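Local coordinates for protein oxalate oxidase 1 (Hordeum vulgare, PDB 2ET1) that oxidises oxalate with molecular oxygen to carbon dioxide and hydrogen peroxide at a manganese site, and releases the peroxide in the apoplast, at residues G71-R76 with V151-Q156; V77-G82 with T145-V150; P86-P91 with P158-V163. All coordinates share one frame; numbering follows the deposited sequence.

In the fold
All three interactions lie in the cupin domain, and each touches the bound glyoxylic acid. Interactions 1 and 2 are successive parts of one antiparallel strand pair, 73-79 with 147-153. Interaction 1 is fully buried. Interaction 2 starts beside the glyoxylic acid and runs out to exposed loop ends. Interaction 3, also buried, lies in the other sheet, where strand 84-89 meets the short strand 161-162, and it carries two manganese ligands. Serine hydroxyls and an asparagine mark interaction 1. Apolar and sulfur-aromatic packing marks interaction 2, while imidazoles, prolines and the metal mark interaction 3. Phe153 of interaction 1 meets His90 of interaction 3 edge-to-face.

Interaction 1 of 3, residues G71-R76 with V151-Q156; sequences GVSMNR and VSFNSQ. With GLV (glyoxylic acid), chain C.
Ser73 and Phe153 form a hydrogen-bonded pair between two antiparallel strands. Phe153 N donates to Ser73 O at 2.9 Å, while the return bond from Ser73 N to Phe153 O is weak at 3.4 Å. Two residues on, Asn75 and Val151 are joined by bonds in both directions, and Val151 N to Asn75 O is nearly straight (173°). This is the tight part of the contact. Between the two pairs, Met74 and Ser152 share the other face of the sheet. Met74 CG lies 3.3 Å from Ser152 OG, and both side chains also meet the second subunit. Ser73 OG sits between its backbone N and carbonyl carbon (chi1 67°). From there it donates to Ser155 O at 2.8 Å, with the donor nearly in line with the C=O. The same OG lies 3.5 Å from Phe153 CD1. The Asn75 and Phe153 side chains cross at about a right angle, with amide and ring planes 60° apart.

The loop end is looser. Val72 N and O are buried there with no polar partner in the model, and Val72 O receives a CA-H contact from Gln156. A water links Gly71 N, by a weak bond, to Gln156 OE1, which also accepts from Thr69 N.

Asn75 belongs to the oxalate site and lies against the glyoxylic acid. Phe153 presents its ring edge to the same molecule, with CZ 3.8 Å from GLV O3. The chemistry implies a pocket wall that is part amide and part aromatic, with regular strand pairing setting the spacing of the two groups.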
loop_
_atom_site.group_PDB
_atom_site.type_symbol
_atom_site.label_atom_id
_atom_site.label_comp_id
_atom_site.label_asym_id
_atom_site.label_seq_id
_atom_site.Cartn_x
_atom_site.Cartn_y
_atom_site.Cartn_z
ATOM N N GLY A 71 1.136 -10.220 -7.373
ATOM C CA GLY A 71 -0.124 -9.492 -7.150
ATOM C C GLY A 71 -1.323 -9.895 -7.994
ATOM O O GLY A 71 -2.316 -9.145 -8.053
ATOM N N VAL A 72 -1.229 -11.070 -8.636
ATOM C CA VAL A 72 -2.270 -11.574 -9.561
ATOM C C VAL A 72 -2.492 -13.097 -9.473
ATOM O O VAL A 72 -1.623 -13.847 -8.992
ATOM C CB VAL A 72 -1.958 -11.224 -11.044
ATOM C CG1 VAL A 72 -2.029 -9.689 -11.299
ATOM C CG2 VAL A 72 -0.589 -11.813 -11.470
ATOM N N SER A 73 -3.675 -13.525 -9.918
ATOM C CA SER A 73 -4.005 -14.958 -10.112
ATOM C C SER A 73 -5.236 -15.072 -11.023
ATOM O O SER A 73 -5.854 -14.057 -11.358
ATOM C CB SER A 73 -4.263 -15.666 -8.769
ATOM O OG SER A 73 -5.444 -15.192 -8.135
ATOM N N MET A 74 -5.572 -16.300 -11.428
ATOM C CA MET A 74 -6.707 -16.561 -12.349
ATOM C C MET A 74 -7.397 -17.868 -11.986
ATOM O O MET A 74 -6.722 -18.817 -11.596
ATOM C CB MET A 74 -6.183 -16.755 -13.773
ATOM C CG MET A 74 -6.151 -15.587 -14.687
ATOM S SD MET A 74 -5.557 -16.205 -16.293
ATOM C CE MET A 74 -6.883 -17.179 -16.851
ATOM N N ASN A 75 -8.717 -17.948 -12.178
ATOM C CA ASN A 75 -9.445 -19.237 -12.099
ATOM C C ASN A 75 -10.293 -19.438 -13.358
ATOM O O ASN A 75 -10.642 -18.467 -14.029
ATOM C CB ASN A 75 -10.418 -19.282 -10.907
ATOM C CG ASN A 75 -9.745 -19.148 -9.541
ATOM O OD1 ASN A 75 -10.424 -18.810 -8.559
ATOM N ND2 ASN A 75 -8.453 -19.418 -9.457
ATOM N N ARG A 76 -10.620 -20.695 -13.664
ATOM C CA ARG A 76 -11.620 -21.045 -14.688
ATOM C C ARG A 76 -12.845 -21.623 -13.968
ATOM O O ARG A 76 -12.692 -22.340 -12.973
ATOM C CB ARG A 76 -11.026 -22.066 -15.672
ATOM C CG ARG A 76 -12.042 -22.673 -16.639
ATOM C CD ARG A 76 -11.387 -23.663 -17.620
ATOM N NE ARG A 76 -12.420 -24.278 -18.453
ATOM C CZ ARG A 76 -12.272 -24.620 -19.733
ATOM N NH1 ARG A 76 -11.118 -24.430 -20.363
ATOM N NH2 ARG A 76 -13.295 -25.161 -20.382
ATOM N N VAL A 151 -11.640 -15.848 -14.942
ATOM C CA VAL A 151 -11.653 -14.648 -14.088
ATOM C C VAL A 151 -10.263 -14.409 -13.510
ATOM O O VAL A 151 -9.536 -15.367 -13.244
ATOM C CB VAL A 151 -12.706 -14.751 -12.947
ATOM C CG1 VAL A 151 -14.092 -14.966 -13.542
ATOM C CG2 VAL A 151 -12.401 -15.884 -11.990
ATOM N N SER A 152 -9.902 -13.135 -13.345
ATOM C CA SER A 152 -8.589 -12.755 -12.814
ATOM C C SER A 152 -8.783 -11.943 -11.528
ATOM O O SER A 152 -9.845 -11.334 -11.330
ATOM C CB SER A 152 -7.823 -11.915 -13.848
ATOM O OG SER A 152 -7.592 -12.654 -15.047
ATOM N N PHE A 153 -7.755 -11.919 -10.679
ATOM C CA PHE A 153 -7.826 -11.235 -9.376
ATOM C C PHE A 153 -6.598 -10.371 -9.154
ATOM O O PHE A 153 -5.506 -10.728 -9.614
ATOM C CB PHE A 153 -7.885 -12.253 -8.220
ATOM C CG PHE A 153 -9.020 -13.245 -8.321
ATOM C CD1 PHE A 153 -8.824 -14.480 -8.947
ATOM C CD2 PHE A 153 -10.269 -12.957 -7.763
ATOM C CE1 PHE A 153 -9.878 -15.404 -9.055
ATOM C CE2 PHE A 153 -11.342 -13.863 -7.869
ATOM C CZ PHE A 153 -11.135 -15.099 -8.511
ATOM N N ASN A 154 -6.748 -9.268 -8.415
ATOM C CA ASN A 154 -5.555 -8.525 -7.943
ATOM C C ASN A 154 -4.960 -9.057 -6.628
ATOM O O ASN A 154 -4.543 -8.283 -5.769
ATOM C CB ASN A 154 -5.759 -6.988 -7.912
ATOM C CG ASN A 154 -6.754 -6.517 -6.856
ATOM O OD1 ASN A 154 -6.750 -5.316 -6.499
ATOM N ND2 ASN A 154 -7.592 -7.406 -6.363
ATOM N N SER A 155 -4.932 -10.391 -6.495
ATOM C CA SER A 155 -4.198 -11.067 -5.413
ATOM C C SER A 155 -3.688 -12.427 -5.901
ATOM O O SER A 155 -4.329 -13.077 -6.739
ATOM C CB SER A 155 -5.083 -11.295 -4.183
ATOM O OG SER A 155 -4.352 -12.009 -3.167
ATOM N N GLN A 156 -2.542 -12.853 -5.363
ATOM C CA GLN A 156 -2.045 -14.231 -5.587
ATOM C C GLN A 156 -2.873 -15.285 -4.837
ATOM O O GLN A 156 -2.725 -16.484 -5.095
ATOM C CB GLN A 156 -0.576 -14.353 -5.149
ATOM C CG GLN A 156 -0.357 -14.325 -3.617
ATOM C CD GLN A 156 1.114 -14.392 -3.233
ATOM O OE1 GLN A 156 1.946 -13.701 -3.815
ATOM N NE2 GLN A 156 1.441 -15.251 -2.257
HETATM C C1 GLV C . -13.790 -18.617 -9.008
HETATM O O1 GLV C . -12.882 -18.467 -7.915
HETATM C C2 GLV C . -14.804 -17.518 -8.956
HETATM O O2 GLV C . -15.821 -17.576 -9.699
HETATM O O3 GLV C . -14.573 -16.565 -8.186
HETATM O O HOH W 1 1.285 -11.153 -4.669
#

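Interaction 2 of 3, residues V77-G82 with T145-V150; sequences VDFAPG and TEAYMV. With GLV (glyoxylic acid), chain C.
Val77 pairs with Met149 where segment 77-82 begins. Val77 N donates to Met149 O at 3.0 Å, and Met149 N returns a bond to Val77 O. Their side chains lie on one face of the sheet. Val77 CG2 lies 3.7 Å from Met149 CE, and the two methyl groups border the glyoxylic acid: Met149 CE is 3.4 Å from GLV O2. Met149 reaches this far because its chain is extended beyond CG (chi2 -178°). The pocket is therefore lined here by apolar methyls.

Asp78 comes next, in a non-hydrogen-bonded pair with Tyr148 on the opposite face. The two side chains run side by side and point the same way. Asp78 OD1 lies 3.1 Å from Tyr148 CB. Its other oxygen, OD2, forms a salt bridge with Arg76, whose guanidinium also makes a cation-pi contact with Tyr148. Glu146 OE2 is 4.5 Å from Asp78 OD1. These are two like charges near each other, a repulsion the arginine probably eases.

Phe79 returns to the Val77 face and pairs with Ala147. Phe79 N donates to Ala147 O at 2.8 Å, and this oxygen also lies in the plane of the Phe79 ring, at its edge. Met149 comes to the ring edge too, with its SD 5.5 Å from the centroid, a Met-aromatic contact. Beyond the strand, Pro81 lies in the loop, and its CG rests against Thr145 O at the exposed end.

Around the pair, Phe79, Ala147 and Met149 pack on Leu104 of strand 104-109. Phe79 and Met149 also touch Gln139 of strand 137-141. Strand 54-59 flanks 73-79 on the side away from 147-153, which has strand 95-101 on its far side.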
loop_
_atom_site.group_PDB
_atom_site.type_symbol
_atom_site.label_atom_id
_atom_site.label_comp_id
_atom_site.label_asym_id
_atom_site.label_seq_id
_atom_site.Cartn_x
_atom_site.Cartn_y
_atom_site.Cartn_z
ATOM N N VAL A 77 -14.056 -21.321 -14.448
ATOM C CA VAL A 77 -15.274 -21.934 -13.867
ATOM C C VAL A 77 -16.148 -22.485 -14.984
ATOM O O VAL A 77 -16.456 -21.760 -15.935
ATOM C CB VAL A 77 -16.093 -20.944 -12.979
ATOM C CG1 VAL A 77 -17.214 -21.676 -12.224
ATOM C CG2 VAL A 77 -15.161 -20.227 -11.991
ATOM N N ASP A 78 -16.496 -23.775 -14.880
ATOM C CA ASP A 78 -17.366 -24.439 -15.878
ATOM C C ASP A 78 -18.729 -24.745 -15.255
ATOM O O ASP A 78 -18.797 -25.074 -14.068
ATOM C CB ASP A 78 -16.714 -25.734 -16.388
ATOM C CG ASP A 78 -15.460 -25.478 -17.192
ATOM O OD1 ASP A 78 -15.588 -25.181 -18.400
ATOM O OD2 ASP A 78 -14.348 -25.569 -16.623
ATOM N N PHE A 79 -19.801 -24.645 -16.058
ATOM C CA PHE A 79 -21.195 -24.783 -15.577
ATOM C C PHE A 79 -22.017 -25.777 -16.423
ATOM O O PHE A 79 -22.123 -25.606 -17.630
ATOM C CB PHE A 79 -21.962 -23.443 -15.654
ATOM C CG PHE A 79 -21.358 -22.300 -14.864
ATOM C CD1 PHE A 79 -21.968 -21.870 -13.679
ATOM C CD2 PHE A 79 -20.249 -21.604 -15.341
ATOM C CE1 PHE A 79 -21.444 -20.790 -12.951
ATOM C CE2 PHE A 79 -19.712 -20.526 -14.624
ATOM C CZ PHE A 79 -20.320 -20.113 -13.422
ATOM N N ALA A 80 -22.628 -26.773 -15.775
ATOM C CA ALA A 80 -23.725 -27.559 -16.383
ATOM C C ALA A 80 -24.951 -26.656 -16.596
ATOM O O ALA A 80 -25.083 -25.639 -15.919
ATOM C CB ALA A 80 -24.088 -28.726 -15.460
ATOM N N PRO A 81 -25.855 -27.005 -17.545
ATOM C CA PRO A 81 -27.126 -26.274 -17.632
ATOM C C PRO A 81 -27.878 -26.229 -16.297
ATOM O O PRO A 81 -28.060 -27.265 -15.650
ATOM C CB PRO A 81 -27.913 -27.068 -18.685
ATOM C CG PRO A 81 -26.844 -27.657 -19.551
ATOM C CD PRO A 81 -25.743 -28.034 -18.598
ATOM N N GLY A 82 -28.273 -25.027 -15.884
ATOM C CA GLY A 82 -28.942 -24.814 -14.600
ATOM C C GLY A 82 -28.025 -24.829 -13.384
ATOM O O GLY A 82 -28.496 -24.759 -12.241
ATOM N N THR A 145 -26.803 -25.039 -22.868
ATOM C CA THR A 145 -25.509 -25.658 -23.123
ATOM C C THR A 145 -24.591 -25.439 -21.926
ATOM O O THR A 145 -24.892 -24.619 -21.052
ATOM C CB THR A 145 -24.811 -25.010 -24.351
ATOM O OG1 THR A 145 -24.547 -23.621 -24.082
ATOM C CG2 THR A 145 -25.667 -25.128 -25.605
ATOM N N GLU A 146 -23.485 -26.174 -21.891
ATOM C CA GLU A 146 -22.414 -25.920 -20.931
ATOM C C GLU A 146 -21.832 -24.509 -21.128
ATOM O O GLU A 146 -21.576 -24.086 -22.263
ATOM C CB GLU A 146 -21.320 -26.966 -21.117
ATOM C CG GLU A 146 -20.195 -26.913 -20.108
ATOM C CD GLU A 146 -19.164 -27.998 -20.354
ATOM O OE1 GLU A 146 -18.982 -28.396 -21.531
ATOM O OE2 GLU A 146 -18.547 -28.461 -19.374
ATOM N N ALA A 147 -21.622 -23.791 -20.020
ATOM C CA ALA A 147 -21.023 -22.453 -20.053
ATOM C C ALA A 147 -19.657 -22.456 -19.369
ATOM O O ALA A 147 -19.388 -23.299 -18.514
ATOM C CB ALA A 147 -21.944 -21.426 -19.379
ATOM N N TYR A 148 -18.800 -21.516 -19.749
ATOM C CA TYR A 148 -17.577 -21.301 -18.968
ATOM C C TYR A 148 -17.064 -19.867 -19.012
ATOM O O TYR A 148 -17.344 -19.115 -19.943
ATOM C CB TYR A 148 -16.498 -22.356 -19.270
ATOM C CG TYR A 148 -15.516 -22.066 -20.370
ATOM C CD1 TYR A 148 -14.276 -21.484 -20.088
ATOM C CD2 TYR A 148 -15.789 -22.436 -21.687
ATOM C CE1 TYR A 148 -13.346 -21.242 -21.107
ATOM C CE2 TYR A 148 -14.872 -22.201 -22.715
ATOM C CZ TYR A 148 -13.662 -21.606 -22.418
ATOM O OH TYR A 148 -12.771 -21.365 -23.436
ATOM N N MET A 149 -16.331 -19.506 -17.965
ATOM C CA MET A 149 -15.729 -18.181 -17.837
ATOM C C MET A 149 -14.306 -18.320 -17.289
ATOM O O MET A 149 -13.961 -19.339 -16.666
ATOM C CB MET A 149 -16.558 -17.291 -16.898
ATOM C CG MET A 149 -16.657 -17.798 -15.475
ATOM S SD MET A 149 -17.697 -16.742 -14.453
ATOM C CE MET A 149 -17.234 -17.272 -12.831
ATOM N N VAL A 150 -13.495 -17.291 -17.525
ATOM C CA VAL A 150 -12.151 -17.186 -16.930
ATOM C C VAL A 150 -12.096 -15.839 -16.199
ATOM O O VAL A 150 -12.462 -14.812 -16.780
ATOM C CB VAL A 150 -11.039 -17.289 -18.013
ATOM C CG1 VAL A 150 -9.671 -17.003 -17.411
ATOM C CG2 VAL A 150 -11.039 -18.674 -18.675
HETATM C C1 GLV C . -13.790 -18.617 -9.008
HETATM O O1 GLV C . -12.882 -18.467 -7.915
HETATM C C2 GLV C . -14.804 -17.518 -8.956
HETATM O O2 GLV C . -15.821 -17.576 -9.699
HETATM O O3 GLV C . -14.573 -16.565 -8.186
#

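Interaction 3 of 3, residues P86-P91 with P158-V163; sequences PPHIHP and PGIVFV. With MN (manganese (II) ion), chain B; GLV (glyoxylic acid), chain C.
His90 and Gly159 are joined in the loops beside strands 84-89 and 161-162 of the cupin beta-barrel, at its manganese site. His90 NE2 binds the manganese at 2.2 Å. At the other end of the ring, ND1 donates to Gly159 O at 2.9 Å, in the ring plane and fairly straight (163°). The carbonyl thus fixes the rotation of the imidazole and may make it a stronger donor to the metal. His88 NE2 binds the same ion at 2.4 Å. Its ND1 donates to Pro86 O at 2.9 Å, a matching second-shell bond. Glyoxylic acid O3, a water, Glu95 and His137 complete the metal site.

Backbone bonds follow outward. Ile89 and Val161 exchange them in both directions. Val163 N, at the start of helix 163-169, donates to Pro87 O. The packing comes next. Ile89 and Val161 meet through their CB atoms on the face opposite His88. Pro91 turns its CD and CG to the other segment, CD 3.2 Å from Pro158 O and CG near Gly159 CA. Its CD also packs on Val161 CG2. With an alanine in place of Pro91, the ring and its constraint are gone, which would probably open a gap beside Pro158 O and Val161 CG2 and leave the chain after His90 freer to move. Pro91 also packs on Arg133 of the fourth subunit.

On the metal side, Phe162 leans toward His88 and Pro86. Pro86 CG is 4.0 Å from Phe162 CD2. Ile160 CG2 covers one face of the Phe162 ring, sitting 3.6 Å above its plane, over the centre.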
loop_
_atom_site.group_PDB
_atom_site.type_symbol
_atom_site.label_atom_id
_atom_site.label_comp_id
_atom_site.label_asym_id
_atom_site.label_seq_id
_atom_site.Cartn_x
_atom_site.Cartn_y
_atom_site.Cartn_z
ATOM N N PRO A 86 -22.390 -20.491 -6.398
ATOM C CA PRO A 86 -23.299 -19.880 -5.416
ATOM C C PRO A 86 -22.773 -18.590 -4.783
ATOM O O PRO A 86 -21.575 -18.326 -4.834
ATOM C CB PRO A 86 -23.449 -20.980 -4.344
ATOM C CG PRO A 86 -22.193 -21.771 -4.433
ATOM C CD PRO A 86 -21.830 -21.771 -5.908
ATOM N N PRO A 87 -23.672 -17.779 -4.189
ATOM C CA PRO A 87 -23.267 -16.552 -3.483
ATOM C C PRO A 87 -21.985 -16.734 -2.665
ATOM O O PRO A 87 -21.950 -17.553 -1.727
ATOM C CB PRO A 87 -24.455 -16.286 -2.573
ATOM C CG PRO A 87 -25.625 -16.729 -3.421
ATOM C CD PRO A 87 -25.137 -17.970 -4.137
ATOM N N HIS A 88 -20.938 -15.996 -3.041
ATOM C CA HIS A 88 -19.625 -16.103 -2.398
ATOM C C HIS A 88 -18.931 -14.741 -2.317
ATOM O O HIS A 88 -19.386 -13.776 -2.941
ATOM C CB HIS A 88 -18.731 -17.162 -3.107
ATOM C CG HIS A 88 -18.328 -16.817 -4.518
ATOM N ND1 HIS A 88 -19.178 -16.963 -5.597
ATOM C CD2 HIS A 88 -17.149 -16.374 -5.027
ATOM C CE1 HIS A 88 -18.546 -16.600 -6.703
ATOM N NE2 HIS A 88 -17.310 -16.257 -6.388
ATOM N N ILE A 89 -17.815 -14.692 -1.576
ATOM C CA ILE A 89 -17.015 -13.478 -1.304
ATOM C C ILE A 89 -15.522 -13.803 -1.421
ATOM O O ILE A 89 -15.095 -14.902 -1.058
ATOM C CB ILE A 89 -17.328 -12.950 0.116
ATOM C CG1 ILE A 89 -18.753 -12.378 0.114
ATOM C CG2 ILE A 89 -16.281 -11.916 0.591
ATOM C CD1 ILE A 89 -19.262 -11.873 1.403
ATOM N N HIS A 90 -14.745 -12.855 -1.953
ATOM C CA HIS A 90 -13.272 -12.937 -1.920
ATOM C C HIS A 90 -12.764 -11.925 -0.902
ATOM O O HIS A 90 -12.876 -10.711 -1.121
ATOM C CB HIS A 90 -12.689 -12.663 -3.322
ATOM C CG HIS A 90 -13.252 -13.569 -4.371
ATOM N ND1 HIS A 90 -12.990 -14.925 -4.389
ATOM C CD2 HIS A 90 -14.113 -13.335 -5.393
ATOM C CE1 HIS A 90 -13.665 -15.488 -5.382
ATOM N NE2 HIS A 90 -14.354 -14.546 -6.008
ATOM N N PRO A 91 -12.238 -12.407 0.247
ATOM C CA PRO A 91 -11.825 -11.493 1.315
ATOM C C PRO A 91 -10.687 -10.526 0.971
ATOM O O PRO A 91 -10.576 -9.469 1.614
ATOM C CB PRO A 91 -11.398 -12.434 2.458
ATOM C CG PRO A 91 -11.194 -13.773 1.835
ATOM C CD PRO A 91 -12.081 -13.826 0.623
ATOM N N PRO A 158 -6.732 -14.831 -3.417
ATOM C CA PRO A 158 -7.900 -14.014 -3.035
ATOM C C PRO A 158 -8.726 -14.576 -1.881
ATOM O O PRO A 158 -9.357 -13.786 -1.138
ATOM C CB PRO A 158 -8.745 -13.967 -4.325
ATOM C CG PRO A 158 -8.324 -15.138 -5.124
ATOM C CD PRO A 158 -6.846 -15.336 -4.802
ATOM N N GLY A 159 -8.740 -15.911 -1.746
ATOM C CA GLY A 159 -9.603 -16.608 -0.773
ATOM C C GLY A 159 -11.013 -16.772 -1.322
ATOM O O GLY A 159 -11.450 -15.981 -2.147
ATOM N N ILE A 160 -11.703 -17.835 -0.913
ATOM C CA ILE A 160 -13.116 -17.994 -1.296
ATOM C C ILE A 160 -13.957 -18.315 -0.061
ATOM O O ILE A 160 -13.730 -19.329 0.601
ATOM C CB ILE A 160 -13.329 -19.098 -2.375
ATOM C CG1 ILE A 160 -12.404 -18.913 -3.586
ATOM C CG2 ILE A 160 -14.810 -19.099 -2.822
ATOM C CD1 ILE A 160 -12.395 -20.115 -4.541
ATOM N N VAL A 161 -14.925 -17.444 0.238
ATOM C CA VAL A 161 -15.926 -17.678 1.285
ATOM C C VAL A 161 -17.239 -18.058 0.573
ATOM O O VAL A 161 -17.937 -17.188 0.054
ATOM C CB VAL A 161 -16.091 -16.393 2.164
ATOM C CG1 VAL A 161 -17.247 -16.521 3.151
ATOM C CG2 VAL A 161 -14.813 -16.091 2.916
ATOM N N PHE A 162 -17.523 -19.358 0.479
ATOM C CA PHE A 162 -18.792 -19.821 -0.107
ATOM C C PHE A 162 -19.879 -19.645 0.952
ATOM O O PHE A 162 -19.813 -20.262 2.020
ATOM C CB PHE A 162 -18.712 -21.297 -0.526
ATOM C CG PHE A 162 -17.967 -21.539 -1.820
ATOM C CD1 PHE A 162 -16.750 -22.222 -1.815
ATOM C CD2 PHE A 162 -18.491 -21.109 -3.043
ATOM C CE1 PHE A 162 -16.060 -22.486 -3.009
ATOM C CE2 PHE A 162 -17.800 -21.351 -4.253
ATOM C CZ PHE A 162 -16.589 -22.048 -4.231
ATOM N N VAL A 163 -20.890 -18.829 0.666
ATOM C CA VAL A 163 -21.852 -18.461 1.722
ATOM C C VAL A 163 -22.718 -19.639 2.250
ATOM O O VAL A 163 -22.780 -19.843 3.469
ATOM C CB VAL A 163 -22.676 -17.191 1.370
ATOM C CG1 VAL A 163 -23.733 -16.954 2.425
ATOM C CG2 VAL A 163 -21.754 -15.976 1.282
HETATM MN MN MN B . -15.880 -14.819 -7.618
HETATM C C1 GLV C . -13.790 -18.617 -9.008
HETATM O O1 GLV C . -12.882 -18.467 -7.915
HETATM C C2 GLV C . -14.804 -17.518 -8.956
HETATM O O2 GLV C . -15.821 -17.576 -9.699
HETATM O O3 GLV C . -14.573 -16.565 -8.186
HETATM O O HOH W 2 -16.963 -15.198 -9.569
#